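PDB 6DET: Tv2483 from Treponema vincentii, which binds L-arginine selectively and probably serves as the solute-binding lipoprotein of an ABC transporter for amino-acid uptake. Local coordinates for residues 236-241 with 245-250; 78-83 with 93-98; 135-140 with 212-217. All blocks are in the same frame, centred on the assembly; numbering follows the deposited sequence.

Overall arrangement
Along the chain the contacts follow one another as interaction 2, interaction 3 and interaction 1, none enclosing another. Interactions 1 and 2 lie in the same lobe, with centres about 23 Å apart and nearest atoms about 9 Å apart; interaction 3 belongs to the other lobe, its centre about 33 Å from each of the others. Interactions 2 and 3 reach the same mixed sheet on opposite sides of the chain's centre, and strand 215-223 of interaction 3 is followed directly by helix 228-243 of interaction 1. The layout fits the two-lobed solute-binding fold, with arginine bound between the lobes and each contact lying within one lobe, partly buried.

Interaction 1. Residues 236-241 with 245-250; sequences SVLAEM and ETIPNF
Met241 brings its methyl CE to the edge of the Phe250 ring, near the ring plane and 4.4 Å from CE2, while one face of that ring carries Thr246 O from its own helix, offset toward the rim. The Met241 chain bends at its last torsion (chi3 60°), which folds CE back toward helix 246-255. A flexible thioether suits a place where one side chain must meet both an aromatic edge and an aliphatic branch. That branch is Ile247, whose long arm crosses Met241 at about a right angle and sets CD1 3.7 Å from Met241 CB. The same CD1 methyl reaches Leu238 CD2 at 4.0 Å, so a buried isoleucine packs against two residues about one turn apart on helix 228-243.

A backbone bond ties the helices together where they come close: Ile247 N donates to Met241 O over 3.0 Å. It is fairly straight at the hydrogen (161°), although the donor stands above the carbonyl plane. Thr246 turns OG1 back to Asp244, and Glu245, the N-cap residue, forms a salt bridge with Arg252, though its side chain is poorly ordered. Helix 61-73 closes over the pair, with Arg72 beside Met241 and Tyr61 beside Ile247. Here two successive helices, their local axes inclined at 69°, are joined by a very short turn and make up the C-terminal helix pair of one lobe of the solute-binding fold.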
loop_
_atom_site.group_PDB
_atom_site.type_symbol
_atom_site.label_atom_id
_atom_site.label_comp_id
_atom_site.label_asym_id
_atom_site.label_seq_id
_atom_site.Cartn_x
_atom_site.Cartn_y
_atom_site.Cartn_z
ATOM N N SER A 236 6.200 19.160 2.446
ATOM C CA SER A 236 7.258 19.922 3.092
ATOM C C SER A 236 7.711 19.261 4.391
ATOM O O SER A 236 8.909 19.213 4.692
ATOM C CB SER A 236 6.781 21.344 3.371
ATOM O OG SER A 236 7.838 22.088 3.932
ATOM N N VAL A 237 6.763 18.771 5.184
ATOM C CA VAL A 237 7.100 18.126 6.449
ATOM C C VAL A 237 7.731 16.758 6.216
ATOM O O VAL A 237 8.668 16.362 6.928
ATOM C CB VAL A 237 5.850 18.024 7.330
ATOM C CG1 VAL A 237 6.212 17.358 8.641
ATOM C CG2 VAL A 237 5.276 19.426 7.563
ATOM N N LEU A 238 7.203 15.988 5.263
ATOM C CA LEU A 238 7.820 14.703 4.934
ATOM C C LEU A 238 9.288 14.879 4.565
ATOM O O LEU A 238 10.132 14.054 4.930
ATOM C CB LEU A 238 7.081 14.031 3.780
ATOM C CG LEU A 238 5.693 13.444 4.096
ATOM C CD1 LEU A 238 5.040 12.850 2.839
ATOM C CD2 LEU A 238 5.796 12.394 5.220
ATOM N N ALA A 239 9.602 15.923 3.800
ATOM C CA ALA A 239 10.994 16.155 3.413
ATOM C C ALA A 239 11.859 16.413 4.638
ATOM O O ALA A 239 12.958 15.855 4.761
ATOM C CB ALA A 239 11.081 17.314 2.426
ATOM N N GLU A 240 11.375 17.247 5.556
ATOM C CA GLU A 240 12.092 17.516 6.795
ATOM C C GLU A 240 12.307 16.225 7.571
ATOM O O GLU A 240 13.399 15.976 8.098
ATOM C CB GLU A 240 11.300 18.532 7.630
ATOM C CG GLU A 240 11.905 18.912 8.986
ATOM C CD GLU A 240 11.010 19.868 9.797
ATOM O OE1 GLU A 240 10.050 19.397 10.443
ATOM O OE2 GLU A 240 11.260 21.093 9.778
ATOM N N MET A 241 11.261 15.397 7.656
ATOM C CA MET A 241 11.327 14.166 8.433
ATOM C C MET A 241 12.241 13.136 7.781
ATOM O O MET A 241 12.740 12.234 8.467
ATOM C CB MET A 241 9.920 13.564 8.601
ATOM C CG MET A 241 9.031 14.346 9.517
ATOM S SD MET A 241 7.291 13.837 9.430
ATOM C CE MET A 241 7.429 12.135 9.909
ATOM N N GLU A 245 16.344 12.198 9.373
ATOM C CA GLU A 245 16.536 10.769 9.654
ATOM C C GLU A 245 15.385 10.173 10.451
ATOM O O GLU A 245 15.456 8.976 10.808
ATOM C CB GLU A 245 17.852 10.471 10.388
ATOM C CG GLU A 245 19.065 10.507 9.461
ATOM C CD GLU A 245 19.057 9.361 8.453
ATOM O OE1 GLU A 245 18.930 8.197 8.885
ATOM O OE2 GLU A 245 19.165 9.622 7.234
ATOM N N THR A 246 14.323 10.932 10.725
ATOM C CA THR A 246 13.180 10.359 11.442
ATOM C C THR A 246 12.553 9.226 10.642
ATOM O O THR A 246 12.290 8.138 11.175
ATOM C CB THR A 246 12.139 11.440 11.738
ATOM O OG1 THR A 246 12.731 12.471 12.534
ATOM C CG2 THR A 246 10.960 10.861 12.511
ATOM N N ILE A 247 12.322 9.448 9.351
ATOM C CA ILE A 247 11.638 8.436 8.554
ATOM C C ILE A 247 12.600 7.284 8.267
ATOM O O ILE A 247 12.211 6.112 8.425
ATOM C CB ILE A 247 11.038 9.043 7.275
ATOM C CG1 ILE A 247 9.810 9.867 7.656
ATOM C CG2 ILE A 247 10.616 7.930 6.311
ATOM C CD1 ILE A 247 9.132 10.642 6.520
ATOM N N PRO A 248 13.854 7.545 7.872
ATOM C CA PRO A 248 14.818 6.438 7.746
ATOM C C PRO A 248 14.879 5.562 8.980
ATOM O O PRO A 248 15.003 4.337 8.874
ATOM C CB PRO A 248 16.139 7.174 7.497
ATOM C CG PRO A 248 15.712 8.388 6.687
ATOM C CD PRO A 248 14.418 8.810 7.349
ATOM N N ASN A 249 14.802 6.163 10.158
ATOM C CA ASN A 249 14.846 5.377 11.375
ATOM C C ASN A 249 13.539 4.635 11.618
ATOM O O ASN A 249 13.571 3.513 12.129
ATOM C CB ASN A 249 15.218 6.264 12.556
ATOM C CG ASN A 249 16.708 6.538 12.607
ATOM O OD1 ASN A 249 17.498 5.815 11.992
ATOM N ND2 ASN A 249 17.100 7.584 13.316
ATOM N N PHE A 250 12.395 5.208 11.234
ATOM C CA PHE A 250 11.161 4.417 11.212
ATOM C C PHE A 250 11.323 3.215 10.291
ATOM O O PHE A 250 10.843 2.118 10.586
ATOM C CB PHE A 250 9.954 5.238 10.724
ATOM C CG PHE A 250 9.434 6.318 11.689
ATOM C CD1 PHE A 250 9.559 6.215 13.069
ATOM C CD2 PHE A 250 8.765 7.427 11.168
ATOM C CE1 PHE A 250 9.045 7.208 13.911
ATOM C CE2 PHE A 250 8.270 8.409 12.001
ATOM C CZ PHE A 250 8.412 8.298 13.370
#

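Interaction 2. Residues 78-83 with 93-98; sequences IFYPIQ and TGVIDC
A beta-alpha-beta crossover of the solute-binding fold is packed together here: strand 76-81 leads through helix 87-92 to strand 98-104, and both strands pair in parallel with strand 37-42 between them. Tyr80, near the end of the first strand, and Ile82, just beyond it, meet Val95 and Ile96, in the loop that enters the last one. Gly94, with positive phi (86°), ends helix 87-92 in a Schellman motif, a backbone shape that glycine adopts easily.

Tyr80 lies on the exposed side and is poorly ordered, so its distances are approximate. Its CG stands opposite the backbone N (chi1 -174°), which swings the ring across to the loop. Ring atom CE2 comes 3.7 Å from Val95 CG1, an oblique approach in which the branched valine offers a compact methyl beside the ring. Further in, the isoleucines pack on each other. Ile96 is buried and also touches Leu91 and Val39, while its carbonyl accepts a hydrogen bond from Arg224, which Asp97 holds by a salt bridge. Ile82 rests on Lys87 and Leu90 of the crossover helix, its side chain about 7 Å from the bound arginine. The methyl CG2 of Ile96 joins both parts: it sits at the edge of the Tyr80 ring, in plane and 3.8 Å from CD2, and lies 4.1 Å from Ile82 CG2.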
loop_
_atom_site.group_PDB
_atom_site.type_symbol
_atom_site.label_atom_id
_atom_site.label_comp_id
_atom_site.label_asym_id
_atom_site.label_seq_id
_atom_site.Cartn_x
_atom_site.Cartn_y
_atom_site.Cartn_z
ATOM N N ILE A 78 -6.060 11.146 12.649
ATOM C CA ILE A 78 -7.154 10.203 12.864
ATOM C C ILE A 78 -6.993 9.063 11.872
ATOM O O ILE A 78 -7.162 9.249 10.657
ATOM C CB ILE A 78 -8.530 10.864 12.717
ATOM C CG1 ILE A 78 -8.723 11.959 13.771
ATOM C CG2 ILE A 78 -9.655 9.799 12.849
ATOM C CD1 ILE A 78 -9.902 12.821 13.488
ATOM N N PHE A 79 -6.710 7.865 12.370
ATOM C CA PHE A 79 -6.494 6.725 11.488
ATOM C C PHE A 79 -7.833 6.029 11.385
ATOM O O PHE A 79 -8.326 5.500 12.375
ATOM C CB PHE A 79 -5.380 5.823 12.010
ATOM C CG PHE A 79 -4.030 6.499 11.979
ATOM C CD1 PHE A 79 -3.347 6.604 10.792
ATOM C CD2 PHE A 79 -3.485 7.055 13.120
ATOM C CE1 PHE A 79 -2.107 7.246 10.729
ATOM C CE2 PHE A 79 -2.250 7.712 13.074
ATOM C CZ PHE A 79 -1.560 7.786 11.873
ATOM N N TYR A 80 -8.441 6.098 10.205
ATOM C CA TYR A 80 -9.820 5.680 10.018
ATOM C C TYR A 80 -9.821 4.403 9.197
ATOM O O TYR A 80 -9.435 4.431 8.014
ATOM C CB TYR A 80 -10.668 6.746 9.323
ATOM C CG TYR A 80 -12.138 6.332 9.288
ATOM C CD1 TYR A 80 -12.738 5.747 10.404
ATOM C CD2 TYR A 80 -12.916 6.495 8.150
ATOM C CE1 TYR A 80 -14.060 5.344 10.392
ATOM C CE2 TYR A 80 -14.253 6.094 8.132
ATOM C CZ TYR A 80 -14.814 5.519 9.261
ATOM O OH TYR A 80 -16.130 5.109 9.273
ATOM N N PRO A 81 -10.213 3.272 9.765
ATOM C CA PRO A 81 -10.276 2.042 8.969
ATOM C C PRO A 81 -11.355 2.140 7.903
ATOM O O PRO A 81 -12.518 2.426 8.202
ATOM C CB PRO A 81 -10.602 0.962 10.003
ATOM C CG PRO A 81 -10.215 1.535 11.317
ATOM C CD PRO A 81 -10.411 3.017 11.203
ATOM N N ILE A 82 -10.969 1.857 6.666
ATOM C CA ILE A 82 -11.860 1.908 5.517
ATOM C C ILE A 82 -11.942 0.550 4.840
ATOM O O ILE A 82 -11.094 -0.332 5.030
ATOM C CB ILE A 82 -11.439 2.956 4.489
ATOM C CG1 ILE A 82 -10.021 2.671 3.957
ATOM C CG2 ILE A 82 -11.504 4.376 5.123
ATOM C CD1 ILE A 82 -9.648 3.485 2.723
ATOM N N GLN A 83 -12.996 0.404 4.040
ATOM C CA GLN A 83 -13.109 -0.667 3.053
ATOM C C GLN A 83 -12.322 -0.244 1.816
ATOM O O GLN A 83 -12.612 0.800 1.224
ATOM C CB GLN A 83 -14.574 -0.918 2.700
ATOM C CG GLN A 83 -14.796 -2.019 1.693
ATOM C CD GLN A 83 -14.377 -3.364 2.230
ATOM O OE1 GLN A 83 -13.321 -3.894 1.874
ATOM N NE2 GLN A 83 -15.198 -3.920 3.108
ATOM N N THR A 93 -15.838 12.286 -1.086
ATOM C CA THR A 93 -16.928 12.831 -0.285
ATOM C C THR A 93 -16.447 13.405 1.038
ATOM O O THR A 93 -17.264 13.898 1.813
ATOM C CB THR A 93 -17.984 11.756 -0.021
ATOM O OG1 THR A 93 -17.389 10.650 0.676
ATOM C CG2 THR A 93 -18.580 11.266 -1.330
ATOM N N GLY A 94 -15.155 13.354 1.328
ATOM C CA GLY A 94 -14.639 14.013 2.513
ATOM C C GLY A 94 -14.702 13.231 3.804
ATOM O O GLY A 94 -14.426 13.807 4.865
ATOM N N VAL A 95 -15.060 11.942 3.758
ATOM C CA VAL A 95 -15.007 11.118 4.960
ATOM C C VAL A 95 -13.571 10.982 5.451
ATOM O O VAL A 95 -13.320 11.004 6.666
ATOM C CB VAL A 95 -15.645 9.739 4.701
ATOM C CG1 VAL A 95 -15.522 8.866 5.950
ATOM C CG2 VAL A 95 -17.104 9.911 4.295
ATOM N N ILE A 96 -12.619 10.821 4.524
ATOM C CA ILE A 96 -11.191 10.849 4.821
ATOM C C ILE A 96 -10.551 11.992 4.039
ATOM O O ILE A 96 -11.131 12.530 3.098
ATOM C CB ILE A 96 -10.499 9.528 4.494
ATOM C CG1 ILE A 96 -10.626 9.221 2.994
ATOM C CG2 ILE A 96 -11.185 8.438 5.327
ATOM C CD1 ILE A 96 -10.079 7.797 2.539
ATOM N N ASP A 97 -9.318 12.324 4.429
ATOM C CA ASP A 97 -8.532 13.364 3.755
ATOM C C ASP A 97 -7.429 12.792 2.873
ATOM O O ASP A 97 -6.923 13.499 1.984
ATOM C CB ASP A 97 -7.903 14.307 4.791
ATOM C CG ASP A 97 -8.957 15.096 5.573
ATOM O OD1 ASP A 97 -9.920 15.589 4.950
ATOM O OD2 ASP A 97 -8.817 15.230 6.803
ATOM N N CYS A 98 -7.027 11.554 3.117
ATOM C CA CYS A 98 -5.957 10.936 2.344
ATOM C C CYS A 98 -6.019 9.437 2.585
ATOM O O CYS A 98 -6.763 8.959 3.454
ATOM C CB CYS A 98 -4.597 11.505 2.732
ATOM S SG CYS A 98 -4.091 11.197 4.415
#

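Interaction 3. Residues 135-140 with 212-217; sequences QTLAQL and EAISTE
This is a van der Waals packing contact, partly apolar and partly against a glutamate, between two connecting parts of one lobe of the two-lobed solute-binding fold: the 3-10 turn 137-140, in the loop between strands 120-129 and 143-148, and the approach to strand 215-223. Leu137 is its centre. It is buried and meets both Glu212 and Ile214, two residues apart, with its branched end.

Methyl CD1 meets the Glu212 side chain. The glutamate chain crosses the leucine at about a right angle, with CB 3.9 Å and OE1 3.4 Å from Leu137 CD1, so its aliphatic part and one carboxylate oxygen together line the leucine. With chi1 at -170°, CG of Glu212 points away from the backbone N, and the chain runs on extended, which keeps its whole length, carboxylate included, close to Leu137 CD1. A glutamate suits this exposed position because its methylenes can pack on a leucine while its charged end remains at the surface. Methyl CD2 of Leu137 lies near both the backbone, 3.8 Å from Glu212 O, and the next apolar side chain, 3.9 Å from Ile214 CG2. That branch methyl of the isoleucine also nears Leu137 CD1, at 4.1 Å, so it faces the fork of the leucine.

The turn bearing Leu137 is braced from within. Gln139 OE1 accepts from the backbone Thr136 N at 3.1 Å, and Leu140 N bonds to Leu137 O over 2.8 Å in the 3-10 pattern.

Around the contact, Val160 touches both Leu137 and Ile214, helix 153-158 meets Ile214 through Ala156 and Leu157, and strands 120-129 and 189-193 complete the apolar surroundings through Val126 and Val191.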
loop_
_atom_site.group_PDB
_atom_site.type_symbol
_atom_site.label_atom_id
_atom_site.label_comp_id
_atom_site.label_asym_id
_atom_site.label_seq_id
_atom_site.Cartn_x
_atom_site.Cartn_y
_atom_site.Cartn_z
ATOM N N GLN A 135 7.915 -22.623 -10.562
ATOM C CA GLN A 135 9.159 -21.865 -10.674
ATOM C C GLN A 135 8.994 -20.639 -11.569
ATOM O O GLN A 135 9.621 -19.602 -11.325
ATOM C CB GLN A 135 10.292 -22.768 -11.188
ATOM C CG GLN A 135 10.799 -23.797 -10.174
ATOM C CD GLN A 135 11.553 -23.172 -9.014
ATOM O OE1 GLN A 135 11.109 -23.227 -7.870
ATOM N NE2 GLN A 135 12.705 -22.583 -9.306
ATOM N N THR A 136 8.156 -20.733 -12.596
ATOM C CA THR A 136 8.048 -19.677 -13.588
ATOM C C THR A 136 6.611 -19.188 -13.703
ATOM O O THR A 136 5.656 -19.904 -13.385
ATOM C CB THR A 136 8.535 -20.145 -14.962
ATOM O OG1 THR A 136 7.636 -21.126 -15.494
ATOM C CG2 THR A 136 9.922 -20.748 -14.849
ATOM N N LEU A 137 6.468 -17.947 -14.166
ATOM C CA LEU A 137 5.130 -17.413 -14.399
ATOM C C LEU A 137 4.387 -18.257 -15.423
ATOM O O LEU A 137 3.165 -18.416 -15.328
ATOM C CB LEU A 137 5.200 -15.956 -14.866
ATOM C CG LEU A 137 5.779 -14.904 -13.909
ATOM C CD1 LEU A 137 5.932 -13.566 -14.620
ATOM C CD2 LEU A 137 4.934 -14.736 -12.656
ATOM N N ALA A 138 5.115 -18.834 -16.393
ATOM C CA ALA A 138 4.468 -19.626 -17.434
ATOM C C ALA A 138 3.703 -20.802 -16.851
ATOM O O ALA A 138 2.725 -21.259 -17.449
ATOM C CB ALA A 138 5.506 -20.123 -18.437
ATOM N N GLN A 139 4.132 -21.317 -15.701
ATOM C CA GLN A 139 3.411 -22.412 -15.067
ATOM C C GLN A 139 2.135 -21.949 -14.379
ATOM O O GLN A 139 1.419 -22.784 -13.818
ATOM C CB GLN A 139 4.311 -23.110 -14.056
ATOM C CG GLN A 139 5.456 -23.874 -14.702
ATOM C CD GLN A 139 6.483 -24.324 -13.697
ATOM O OE1 GLN A 139 6.884 -23.571 -12.805
ATOM N NE2 GLN A 139 6.933 -25.554 -13.842
ATOM N N LEU A 140 1.841 -20.657 -14.398
ATOM C CA LEU A 140 0.588 -20.151 -13.864
ATOM C C LEU A 140 -0.527 -20.183 -14.903
ATOM O O LEU A 140 -1.673 -19.854 -14.574
ATOM C CB LEU A 140 0.776 -18.725 -13.338
ATOM C CG LEU A 140 1.831 -18.476 -12.253
ATOM C CD1 LEU A 140 1.996 -16.988 -12.017
ATOM C CD2 LEU A 140 1.494 -19.174 -10.945
ATOM N N GLU A 212 10.249 -14.142 -11.058
ATOM C CA GLU A 212 9.919 -12.936 -11.809
ATOM C C GLU A 212 8.760 -12.205 -11.130
ATOM O O GLU A 212 7.682 -12.777 -10.944
ATOM C CB GLU A 212 9.568 -13.288 -13.252
ATOM C CG GLU A 212 9.452 -12.095 -14.167
ATOM C CD GLU A 212 9.455 -12.485 -15.626
ATOM O OE1 GLU A 212 9.052 -13.623 -15.936
ATOM O OE2 GLU A 212 9.866 -11.654 -16.461
ATOM N N ALA A 213 8.996 -10.959 -10.736
ATOM C CA ALA A 213 7.922 -10.106 -10.261
ATOM C C ALA A 213 7.068 -9.683 -11.449
ATOM O O ALA A 213 7.535 -9.660 -12.593
ATOM C CB ALA A 213 8.495 -8.883 -9.552
ATOM N N ILE A 214 5.809 -9.313 -11.174
ATOM C CA ILE A 214 4.912 -8.897 -12.254
ATOM C C ILE A 214 4.765 -7.387 -12.362
ATOM O O ILE A 214 4.134 -6.909 -13.318
ATOM C CB ILE A 214 3.514 -9.542 -12.126
ATOM C CG1 ILE A 214 2.855 -9.193 -10.796
ATOM C CG2 ILE A 214 3.632 -11.055 -12.273
ATOM C CD1 ILE A 214 1.392 -9.703 -10.698
ATOM N N SER A 215 5.314 -6.622 -11.424
ATOM C CA SER A 215 5.247 -5.181 -11.511
ATOM C C SER A 215 6.392 -4.593 -10.708
ATOM O O SER A 215 6.886 -5.199 -9.758
ATOM C CB SER A 215 3.926 -4.647 -10.967
ATOM O OG SER A 215 4.049 -4.511 -9.569
ATOM N N THR A 216 6.778 -3.378 -11.074
ATOM C CA THR A 216 7.650 -2.573 -10.241
ATOM C C THR A 216 6.964 -1.228 -10.067
ATOM O O THR A 216 6.438 -0.672 -11.038
ATOM C CB THR A 216 9.056 -2.436 -10.849
ATOM O OG1 THR A 216 9.804 -1.489 -10.096
ATOM C CG2 THR A 216 8.984 -1.988 -12.270
ATOM N N GLU A 217 6.913 -0.751 -8.826
ATOM C CA GLU A 217 5.959 0.285 -8.443
ATOM C C GLU A 217 6.593 1.220 -7.434
ATOM O O GLU A 217 7.642 0.930 -6.843
ATOM C CB GLU A 217 4.681 -0.284 -7.760
ATOM C CG GLU A 217 4.005 -1.400 -8.432
ATOM C CD GLU A 217 2.840 -2.006 -7.622
ATOM O OE1 GLU A 217 2.142 -2.853 -8.218
ATOM O OE2 GLU A 217 2.661 -1.745 -6.407
#